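Local coordinates for protein possible thiol-disulfide isomerase (Cytophaga hutchinsonii, PDB 3HCZ) that probably acts as a thiol-disulfide oxidoreductase or isomerase of the thioredoxin superfamily, at residues 43-48 with 83-88; 51-56 with 65-70; 12-17 with 36-41. All blocks are in the same frame, centred on the assembly; numbering follows the deposited sequence.

In the fold
Interaction 1 lies at the surface, while interactions 2 and 3 are buried and wholly apolar across their segments. Interaction 2 sets helix 49-60 against strand 65-71, and interaction 3 brings the loop 12-17 to the neighbouring strand 33-39, so both reach the same mixed sheet. L53 of interaction 2 also touches F37 of interaction 3, and the strands themselves are hydrogen-bonded between Y68 and F37. Interaction 1 is polar in character: a lysine amine, a backbone carbonyl and an imidazole meet where the turn 43-48 passes the end of helix 77-86. It joins interaction 3 through Q47 and D40, and interaction 2 through Y54, which packs on I88.

Interaction 1: 43-48 with 83-88; sequences CGHCQQ and IRSKKI
H45 and K86 mark the closest backbone approach of the two segments, 8.3 Å from CA to CA, a spacing that side chains must bridge. On one side the backbone forms a type I beta turn from G44 to Q47. On the other, helix 77-86 ends in a Schellman motif: K87 has positive phi as the C-prime residue, and I88 N bonds back to I83 O over 3.1 Å.

H45 and K86 carry most of the contact between them. The K86 chain folds at both chi2 and chi3 (-69° each), curling the aliphatic part past the imidazole so that K86 CD lies 3.8 Å from H45 CE1. The ammonium end then comes to the turn backbone, where K86 NZ gives a weak hydrogen bond of 3.3 Å to H45 O. S85 meets the same imidazole differently: its hydroxyl lies in the ring plane at the edge, with S85 OG 3.5 Å from H45 CE1. The hydroxyl's hydrogen bond goes to K81 O, one turn back in its own helix, so toward H45 it makes only a contact.

The turn has its own internal clamp. G44 O accepts from Q47 N and, over 3.0 Å, from Q47 NE2, and the two donors arrive from opposite faces of the carbonyl plane. The side-chain bond is fairly straight (159° at the hydrogen). Q47 NE2 also bonds to D40 O and Q47 OE1 to T50 OG1, so both ends of the amide are fixed and its rotation is restrained.

Residues 43-46 read Cys-Gly-His-Cys, the CXXC pattern of protein disulfide isomerases, located as in thioredoxin folds between the first sheet strand and the following helix. C43 SG and C46 SG stand 12.4 Å apart, so no disulfide joins them in this model.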
loop_
_atom_site.group_PDB
_atom_site.type_symbol
_atom_site.label_atom_id
_atom_site.label_comp_id
_atom_site.label_asym_id
_atom_site.label_seq_id
_atom_site.Cartn_x
_atom_site.Cartn_y
_atom_site.Cartn_z
ATOM N N CYS A 43 -6.760 4.620 -13.814
ATOM C CA CYS A 43 -7.387 5.827 -13.272
ATOM C C CYS A 43 -6.855 7.065 -13.930
ATOM O O CYS A 43 -7.420 8.137 -13.750
ATOM C CB CYS A 43 -7.131 5.952 -11.777
ATOM S SG CYS A 43 -8.080 4.810 -10.839
ATOM N N GLY A 44 -5.769 6.927 -14.673
ATOM C CA GLY A 44 -5.269 7.990 -15.558
ATOM C C GLY A 44 -3.777 8.183 -15.346
ATOM O O GLY A 44 -3.266 7.984 -14.238
ATOM N N HIS A 45 -3.091 8.582 -16.413
ATOM C CA HIS A 45 -1.657 8.864 -16.387
ATOM C C HIS A 45 -1.300 9.986 -15.377
ATOM O O HIS A 45 -0.240 9.958 -14.757
ATOM C CB HIS A 45 -1.173 9.173 -17.814
ATOM C CG HIS A 45 0.253 9.627 -17.890
ATOM N ND1 HIS A 45 1.322 8.789 -17.621
ATOM C CD2 HIS A 45 0.790 10.832 -18.211
ATOM C CE1 HIS A 45 2.455 9.460 -17.770
ATOM N NE2 HIS A 45 2.158 10.701 -18.123
ATOM N N CYS A 46 -2.217 10.931 -15.173
ATOM C CA CYS A 46 -1.973 12.071 -14.280
ATOM C C CYS A 46 -2.581 11.954 -12.893
ATOM O O CYS A 46 -2.682 12.952 -12.179
ATOM C CB CYS A 46 -2.476 13.359 -14.925
ATOM S SG CYS A 46 -1.441 13.712 -16.322
ATOM N N GLN A 47 -3.005 10.756 -12.522
ATOM C CA GLN A 47 -3.666 10.595 -11.229
ATOM C C GLN A 47 -2.721 11.124 -10.149
ATOM O O GLN A 47 -1.492 10.965 -10.277
ATOM C CB GLN A 47 -3.996 9.128 -10.978
ATOM C CG GLN A 47 -2.761 8.180 -10.960
ATOM C CD GLN A 47 -3.206 6.756 -10.833
ATOM O OE1 GLN A 47 -3.382 6.276 -9.741
ATOM N NE2 GLN A 47 -3.509 6.114 -11.958
ATOM N N GLN A 48 -3.275 11.709 -9.088
ATOM C CA GLN A 48 -2.436 12.456 -8.146
ATOM C C GLN A 48 -1.909 11.751 -6.914
ATOM O O GLN A 48 -0.773 11.996 -6.519
ATOM C CB GLN A 48 -3.138 13.736 -7.723
ATOM C CG GLN A 48 -3.290 14.661 -8.903
ATOM C CD GLN A 48 -1.971 15.289 -9.311
ATOM O OE1 GLN A 48 -1.389 14.957 -10.356
ATOM N NE2 GLN A 48 -1.488 16.203 -8.486
ATOM N N ILE A 83 4.764 2.688 -13.930
ATOM C CA ILE A 83 5.930 2.702 -13.006
ATOM C C ILE A 83 7.138 3.401 -13.631
ATOM O O ILE A 83 7.736 4.293 -13.006
ATOM C CB ILE A 83 6.289 1.301 -12.495
ATOM C CG1 ILE A 83 5.151 0.814 -11.609
ATOM C CG2 ILE A 83 7.703 1.304 -11.789
ATOM C CD1 ILE A 83 5.172 -0.686 -11.335
ATOM N N ARG A 84 7.450 3.032 -14.870
ATOM C CA ARG A 84 8.560 3.609 -15.612
ATOM C C ARG A 84 8.420 5.123 -15.886
ATOM O O ARG A 84 9.367 5.917 -15.639
ATOM C CB ARG A 84 8.751 2.842 -16.932
ATOM C CG ARG A 84 9.908 3.331 -17.820
ATOM C CD ARG A 84 10.023 2.428 -19.073
ATOM N NE ARG A 84 11.270 2.638 -19.819
ATOM C CZ ARG A 84 11.349 3.119 -21.065
ATOM N NH1 ARG A 84 10.246 3.445 -21.743
ATOM N NH2 ARG A 84 12.541 3.272 -21.650
ATOM N N SER A 85 7.261 5.523 -16.394
ATOM C CA SER A 85 7.095 6.895 -16.830
ATOM C C SER A 85 6.935 7.862 -15.664
ATOM O O SER A 85 7.463 8.967 -15.697
ATOM C CB SER A 85 5.964 7.022 -17.842
ATOM O OG SER A 85 4.716 6.885 -17.211
ATOM N N LYS A 86 6.223 7.444 -14.625
ATOM C CA LYS A 86 6.098 8.272 -13.446
ATOM C C LYS A 86 7.279 8.092 -12.484
ATOM O O LYS A 86 7.378 8.816 -11.496
ATOM C CB LYS A 86 4.782 7.965 -12.740
ATOM C CG LYS A 86 3.573 8.051 -13.680
ATOM C CD LYS A 86 3.307 9.465 -14.115
ATOM C CE LYS A 86 2.797 10.323 -12.955
ATOM N NZ LYS A 86 2.320 11.673 -13.444
ATOM N N LYS A 87 8.161 7.123 -12.755
ATOM C CA LYS A 87 9.391 6.937 -11.959
ATOM C C LYS A 87 9.087 6.639 -10.503
ATOM O O LYS A 87 9.553 7.323 -9.569
ATOM C CB LYS A 87 10.301 8.159 -12.116
ATOM C CG LYS A 87 10.881 8.301 -13.523
ATOM C CD LYS A 87 11.121 9.753 -13.768
ATOM C CE LYS A 87 12.551 10.000 -14.110
ATOM N NZ LYS A 87 12.881 9.375 -15.412
ATOM N N ILE A 88 8.260 5.613 -10.299
ATOM C CA ILE A 88 7.890 5.186 -8.937
ATOM C C ILE A 88 8.374 3.763 -8.686
ATOM O O ILE A 88 7.763 3.004 -7.946
ATOM C CB ILE A 88 6.359 5.304 -8.677
ATOM C CG1 ILE A 88 5.562 4.468 -9.723
ATOM C CG2 ILE A 88 5.929 6.817 -8.692
ATOM C CD1 ILE A 88 4.145 4.086 -9.256
#

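Interaction 2: 51-56 with 65-70; sequences PKLYDW and IQVYAA
W56 lays the far end of its indole against the side chain of I65, the two crossing at about a right angle. The six-membered ring does the touching: W56 CH2 is 3.9 Å from I65 CD1 and 4.0 Å from I65 CG2, while W56 CZ3 comes within 4.1 Å of I65 CG2. Both methyls of the isoleucine come to the ring from the same side of its plane. The tryptophan reaches this place because its CG stands anti to the backbone N (chi1 175°), which carries the indole from a flank of the helix toward the strand. Its polar edge is satisfied apart from the contact, since W56 NE1 donates to D135 OD1.

A turn earlier in the helix, L53 meets V67 tip to tip, with L53 CD2 4.1 Å from V67 CG1. Here a single methyl from each residue makes the touch, and both alpha-to-beta bonds aim into the interface. I65 and V67, two apart on the strand, present the same side of the sheet to the helix, as alternation along a strand requires. Between them Q66 starts off on the other face, and Q66 OE1 accepts from V67 N over 2.8 Å, in the carbonyl plane on a lone pair. No hydrogen bond crosses between helix and strand; the four touching side chains are all buried.

The contact belongs to the beta-alpha-beta unit of strand 33-39, helix 49-60 and strand 65-71, in which the helix lies over the two parallel strands it connects. L53 also packs on F37 and I65 on I35 of the neighbouring strand. Helix 134-147 closes in beside them, placing L134 against both L53 and W56, and L138 against W56.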
loop_
_atom_site.group_PDB
_atom_site.type_symbol
_atom_site.label_atom_id
_atom_site.label_comp_id
_atom_site.label_asym_id
_atom_site.label_seq_id
_atom_site.Cartn_x
_atom_site.Cartn_y
_atom_site.Cartn_z
ATOM N N PRO A 51 1.719 9.463 -7.294
ATOM C CA PRO A 51 3.040 10.076 -7.286
ATOM C C PRO A 51 3.274 10.939 -6.044
ATOM O O PRO A 51 4.420 11.077 -5.606
ATOM C CB PRO A 51 3.033 10.946 -8.557
ATOM C CG PRO A 51 1.556 11.193 -8.835
ATOM C CD PRO A 51 0.940 9.879 -8.476
ATOM N N LYS A 52 2.222 11.540 -5.502
ATOM C CA LYS A 52 2.382 12.320 -4.298
ATOM C C LYS A 52 2.748 11.455 -3.087
ATOM O O LYS A 52 3.522 11.880 -2.236
ATOM C CB LYS A 52 1.128 13.140 -4.007
ATOM C CG LYS A 52 1.042 14.378 -4.907
ATOM C CD LYS A 52 -0.223 15.173 -4.638
ATOM C CE LYS A 52 -0.232 16.513 -5.361
ATOM N NZ LYS A 52 0.709 17.491 -4.731
ATOM N N LEU A 53 2.153 10.265 -2.995
ATOM C CA LEU A 53 2.525 9.308 -1.952
ATOM C C LEU A 53 3.986 8.910 -2.174
ATOM O O LEU A 53 4.736 8.721 -1.218
ATOM C CB LEU A 53 1.627 8.057 -1.990
ATOM C CG LEU A 53 1.937 7.028 -0.884
ATOM C CD1 LEU A 53 1.777 7.631 0.540
ATOM C CD2 LEU A 53 1.099 5.750 -1.049
ATOM N N TYR A 54 4.383 8.782 -3.438
ATOM C CA TYR A 54 5.780 8.398 -3.732
ATOM C C TYR A 54 6.727 9.482 -3.238
ATOM O O TYR A 54 7.719 9.171 -2.588
ATOM C CB TYR A 54 5.997 8.077 -5.210
ATOM C CG TYR A 54 7.346 7.417 -5.478
ATOM C CD1 TYR A 54 7.500 6.032 -5.334
ATOM C CD2 TYR A 54 8.451 8.180 -5.837
ATOM C CE1 TYR A 54 8.761 5.415 -5.570
ATOM C CE2 TYR A 54 9.684 7.591 -6.081
ATOM C CZ TYR A 54 9.820 6.186 -5.938
ATOM O OH TYR A 54 11.031 5.591 -6.180
ATOM N N ASP A 55 6.401 10.751 -3.514
ATOM C CA ASP A 55 7.196 11.864 -3.039
ATOM C C ASP A 55 7.268 11.863 -1.525
ATOM O O ASP A 55 8.337 12.072 -0.970
ATOM C CB ASP A 55 6.605 13.197 -3.477
ATOM C CG ASP A 55 6.677 13.414 -4.961
ATOM O OD1 ASP A 55 7.538 12.822 -5.660
ATOM O OD2 ASP A 55 5.858 14.230 -5.429
ATOM N N TRP A 56 6.122 11.649 -0.875
ATOM C CA TRP A 56 6.059 11.546 0.595
ATOM C C TRP A 56 6.966 10.404 1.108
ATOM O O TRP A 56 7.695 10.576 2.077
ATOM C CB TRP A 56 4.603 11.372 1.072
ATOM C CG TRP A 56 4.506 11.138 2.568
ATOM C CD1 TRP A 56 4.316 12.088 3.550
ATOM C CD2 TRP A 56 4.625 9.877 3.252
ATOM N NE1 TRP A 56 4.311 11.492 4.794
ATOM C CE2 TRP A 56 4.509 10.143 4.644
ATOM C CE3 TRP A 56 4.839 8.549 2.824
ATOM C CZ2 TRP A 56 4.569 9.130 5.609
ATOM C CZ3 TRP A 56 4.910 7.536 3.791
ATOM C CH2 TRP A 56 4.783 7.841 5.170
ATOM N N ILE A 65 9.753 2.976 6.765
ATOM C CA ILE A 65 8.402 2.861 6.157
ATOM C C ILE A 65 8.517 2.300 4.763
ATOM O O ILE A 65 9.288 2.817 3.958
ATOM C CB ILE A 65 7.715 4.234 6.115
ATOM C CG1 ILE A 65 7.629 4.785 7.530
ATOM C CG2 ILE A 65 6.353 4.127 5.465
ATOM C CD1 ILE A 65 7.311 6.257 7.613
ATOM N N GLN A 66 7.820 1.200 4.498
ATOM C CA GLN A 66 7.712 0.682 3.133
ATOM C C GLN A 66 6.288 0.942 2.607
ATOM O O GLN A 66 5.320 0.948 3.400
ATOM C CB GLN A 66 8.090 -0.823 3.073
ATOM C CG GLN A 66 7.971 -1.480 1.653
ATOM C CD GLN A 66 8.866 -0.800 0.654
ATOM O OE1 GLN A 66 8.508 0.239 0.097
ATOM N NE2 GLN A 66 10.068 -1.356 0.440
ATOM N N VAL A 67 6.148 1.130 1.292
ATOM C CA VAL A 67 4.818 1.113 0.661
ATOM C C VAL A 67 4.691 -0.196 -0.143
ATOM O O VAL A 67 5.537 -0.506 -1.000
ATOM C CB VAL A 67 4.578 2.305 -0.289
ATOM C CG1 VAL A 67 3.186 2.189 -0.986
ATOM C CG2 VAL A 67 4.715 3.667 0.458
ATOM N N TYR A 68 3.659 -0.962 0.212
ATOM C CA TYR A 68 3.292 -2.175 -0.505
ATOM C C TYR A 68 2.282 -1.650 -1.502
ATOM O O TYR A 68 1.068 -1.499 -1.173
ATOM C CB TYR A 68 2.697 -3.194 0.484
ATOM C CG TYR A 68 2.605 -4.610 -0.077
ATOM C CD1 TYR A 68 3.705 -5.472 -0.006
ATOM C CD2 TYR A 68 1.411 -5.086 -0.602
ATOM C CE1 TYR A 68 3.627 -6.784 -0.507
ATOM C CE2 TYR A 68 1.310 -6.418 -1.096
ATOM C CZ TYR A 68 2.424 -7.240 -1.047
ATOM O OH TYR A 68 2.312 -8.533 -1.550
ATOM N N ALA A 69 2.780 -1.285 -2.705
ATOM C CA ALA A 69 1.960 -0.587 -3.671
ATOM C C ALA A 69 1.276 -1.675 -4.514
ATOM O O ALA A 69 1.884 -2.240 -5.440
ATOM C CB ALA A 69 2.768 0.387 -4.545
ATOM N N ALA A 70 0.055 -2.003 -4.116
ATOM C CA ALA A 70 -0.688 -3.171 -4.655
ATOM C C ALA A 70 -1.530 -2.710 -5.859
ATOM O O ALA A 70 -2.640 -2.192 -5.709
ATOM C CB ALA A 70 -1.573 -3.771 -3.552
#

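Interaction 3: 12-17 with 36-41. With SO4 (sulfate ion), chain B.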
loop_
_atom_site.group_PDB
_atom_site.type_symbol
_atom_site.label_atom_id
_atom_site.label_comp_id
_atom_site.label_asym_id
_atom_site.label_seq_id
_atom_site.Cartn_x
_atom_site.Cartn_y
_atom_site.Cartn_z
ATOM N N PRO A 12 -5.334 -8.746 6.091
ATOM C CA PRO A 12 -5.199 -10.027 5.371
ATOM C C PRO A 12 -3.883 -10.110 4.588
ATOM O O PRO A 12 -3.477 -9.118 3.953
ATOM C CB PRO A 12 -6.364 -9.994 4.379
ATOM C CG PRO A 12 -7.438 -9.148 5.088
ATOM C CD PRO A 12 -6.666 -8.125 5.893
ATOM N N ASN A 13 -3.241 -11.274 4.592
ATOM C CA ASN A 13 -1.965 -11.417 3.856
ATOM C C ASN A 13 -2.278 -11.286 2.353
ATOM O O ASN A 13 -3.403 -11.523 1.911
ATOM C CB ASN A 13 -1.283 -12.770 4.179
ATOM C CG ASN A 13 0.215 -12.809 3.821
ATOM O OD1 ASN A 13 0.811 -11.838 3.309
ATOM N ND2 ASN A 13 0.835 -13.955 4.093
ATOM N N LEU A 14 -1.276 -10.869 1.589
ATOM C CA LEU A 14 -1.377 -10.737 0.117
ATOM C C LEU A 14 -0.210 -11.520 -0.483
ATOM O O LEU A 14 0.940 -11.342 -0.082
ATOM C CB LEU A 14 -1.279 -9.263 -0.299
ATOM C CG LEU A 14 -2.510 -8.455 0.151
ATOM C CD1 LEU A 14 -2.207 -6.951 0.050
ATOM C CD2 LEU A 14 -3.635 -8.773 -0.789
ATOM N N TYR A 15 -0.517 -12.382 -1.443
ATOM C CA TYR A 15 0.499 -13.251 -2.049
ATOM C C TYR A 15 0.803 -12.721 -3.442
ATOM O O TYR A 15 0.713 -13.449 -4.445
ATOM C CB TYR A 15 -0.018 -14.707 -2.080
ATOM C CG TYR A 15 -0.321 -15.289 -0.722
ATOM C CD1 TYR A 15 0.657 -15.986 -0.009
ATOM C CD2 TYR A 15 -1.585 -15.161 -0.145
ATOM C CE1 TYR A 15 0.399 -16.534 1.259
ATOM C CE2 TYR A 15 -1.852 -15.684 1.141
ATOM C CZ TYR A 15 -0.868 -16.386 1.815
ATOM O OH TYR A 15 -1.132 -16.939 3.045
HETATM N N MSE A 16 1.190 -11.445 -3.508
HETATM C CA MSE A 16 1.361 -10.762 -4.795
HETATM C C MSE A 16 2.819 -10.813 -5.249
HETATM O O MSE A 16 3.699 -11.294 -4.507
HETATM C CB MSE A 16 0.796 -9.326 -4.727
HETATM C CG MSE A 16 -0.716 -9.369 -4.420
HETATM SE SE MSE A 16 -1.475 -7.616 -4.048
HETATM C CE MSE A 16 -1.288 -6.836 -5.866
ATOM N N THR A 17 3.059 -10.359 -6.475
ATOM C CA THR A 17 4.374 -10.524 -7.074
ATOM C C THR A 17 4.935 -9.171 -7.489
ATOM O O THR A 17 4.179 -8.278 -7.878
ATOM C CB THR A 17 4.335 -11.459 -8.299
ATOM O OG1 THR A 17 3.331 -11.013 -9.221
ATOM C CG2 THR A 17 3.987 -12.900 -7.875
ATOM N N LEU A 36 -0.167 0.142 3.015
ATOM C CA LEU A 36 -0.759 -0.716 2.070
ATOM C C LEU A 36 -1.534 0.186 1.100
ATOM O O LEU A 36 -2.487 0.857 1.499
ATOM C CB LEU A 36 -1.624 -1.760 2.793
ATOM C CG LEU A 36 -2.440 -2.697 1.932
ATOM C CD1 LEU A 36 -1.575 -3.411 0.810
ATOM C CD2 LEU A 36 -3.036 -3.723 2.923
ATOM N N PHE A 37 -1.137 0.194 -0.172
ATOM C CA PHE A 37 -1.740 1.154 -1.141
ATOM C C PHE A 37 -2.285 0.496 -2.406
ATOM O O PHE A 37 -1.521 0.070 -3.268
ATOM C CB PHE A 37 -0.688 2.239 -1.470
ATOM C CG PHE A 37 -1.181 3.341 -2.324
ATOM C CD1 PHE A 37 -2.109 4.279 -1.836
ATOM C CD2 PHE A 37 -0.728 3.461 -3.638
ATOM C CE1 PHE A 37 -2.560 5.346 -2.671
ATOM C CE2 PHE A 37 -1.177 4.508 -4.464
ATOM C CZ PHE A 37 -2.088 5.449 -3.968
ATOM N N PHE A 38 -3.614 0.466 -2.550
ATOM C CA PHE A 38 -4.230 -0.186 -3.702
ATOM C C PHE A 38 -4.526 0.872 -4.752
ATOM O O PHE A 38 -5.140 1.905 -4.442
ATOM C CB PHE A 38 -5.528 -0.926 -3.330
ATOM C CG PHE A 38 -5.352 -2.013 -2.307
ATOM C CD1 PHE A 38 -5.089 -3.347 -2.707
ATOM C CD2 PHE A 38 -5.495 -1.729 -0.930
ATOM C CE1 PHE A 38 -4.897 -4.384 -1.754
ATOM C CE2 PHE A 38 -5.334 -2.768 0.048
ATOM C CZ PHE A 38 -5.023 -4.092 -0.359
ATOM N N TRP A 39 -4.105 0.614 -5.987
ATOM C CA TRP A 39 -4.194 1.621 -7.043
ATOM C C TRP A 39 -4.318 0.950 -8.397
ATOM O O TRP A 39 -4.161 -0.282 -8.534
ATOM C CB TRP A 39 -2.979 2.577 -6.997
ATOM C CG TRP A 39 -1.705 1.952 -7.458
ATOM C CD1 TRP A 39 -0.909 1.033 -6.768
ATOM C CD2 TRP A 39 -1.082 2.160 -8.723
ATOM N NE1 TRP A 39 0.191 0.705 -7.543
ATOM C CE2 TRP A 39 0.092 1.372 -8.747
ATOM C CE3 TRP A 39 -1.402 2.951 -9.845
ATOM C CZ2 TRP A 39 0.945 1.345 -9.858
ATOM C CZ3 TRP A 39 -0.553 2.932 -10.946
ATOM C CH2 TRP A 39 0.610 2.139 -10.939
ATOM N N ASP A 40 -4.652 1.766 -9.408
ATOM C CA ASP A 40 -4.955 1.270 -10.750
ATOM C C ASP A 40 -4.426 2.311 -11.733
ATOM O O ASP A 40 -4.792 3.489 -11.656
ATOM C CB ASP A 40 -6.481 1.096 -10.875
ATOM C CG ASP A 40 -6.926 0.510 -12.196
ATOM O OD1 ASP A 40 -6.151 0.394 -13.171
ATOM O OD2 ASP A 40 -8.135 0.202 -12.271
ATOM N N SER A 41 -3.558 1.888 -12.646
ATOM C CA SER A 41 -3.015 2.834 -13.639
ATOM C C SER A 41 -4.115 3.364 -14.554
ATOM O O SER A 41 -4.026 4.481 -15.082
ATOM C CB SER A 41 -1.890 2.181 -14.456
ATOM O OG SER A 41 -2.439 1.320 -15.455
HETATM S S SO4 B . -4.578 -14.398 6.486
HETATM O O1 SO4 B . -4.996 -13.017 6.692
HETATM O O2 SO4 B . -3.565 -14.464 5.450
HETATM O O3 SO4 B . -3.931 -14.993 7.665
HETATM O O4 SO4 B . -5.792 -15.138 6.114
#
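L14 and L36 face each other from different rotamers: chi1 of L14 is -68°, putting its CG anti to the carbonyl carbon, whereas chi1 of L36 is 175°, with CG opposite the backbone N. Both choices send the branches into the gap between the loop and the strand, where they meet tip to tip with L14 CD1 3.7 Å from L36 CD1. The same methyl of L14 serves a second partner. F38, coming from the opposite direction, brings its outer ring carbons to it, F38 CZ at 4.0 Å and F38 CE1 at 4.1 Å from L14 CD1. One leucine methyl thus touches an aliphatic and an aromatic side chain that stand next to each other, two places apart on the strand.

With L14 CA and L36 CA 10.2 Å apart, the contact rests on side chains alone, and no hydrogen bond runs across it. Just before L14, N13 brings polar groups to the loop. N13 OD1 accepts a weak bond of 2.9 Å from L14 N and a further one from Y27 N. The backbone N of N13 donates to a sulfate, probably from the crystallisation liquor, with N13 N 3.2 Å from its O1 and, more weakly, 3.3 Å from its O2. The sulfate sits at the partly exposed P12-N13 end, whereas the buried L14 turns toward the strand.

Around this core the loop is held by backbone hydrogen bonds of L14 with L26 and of M16, a selenomethionine, with R24. Helix 103-107 covers one flank, Y107 touching L14, L36 and F38. Strand 65-71 supplies Y68, which touches L14 and M16, and A70, which touches F38. Strand 33-39, in the middle of the sheet, pairs through L36 with Y116 of the antiparallel strand 114-118.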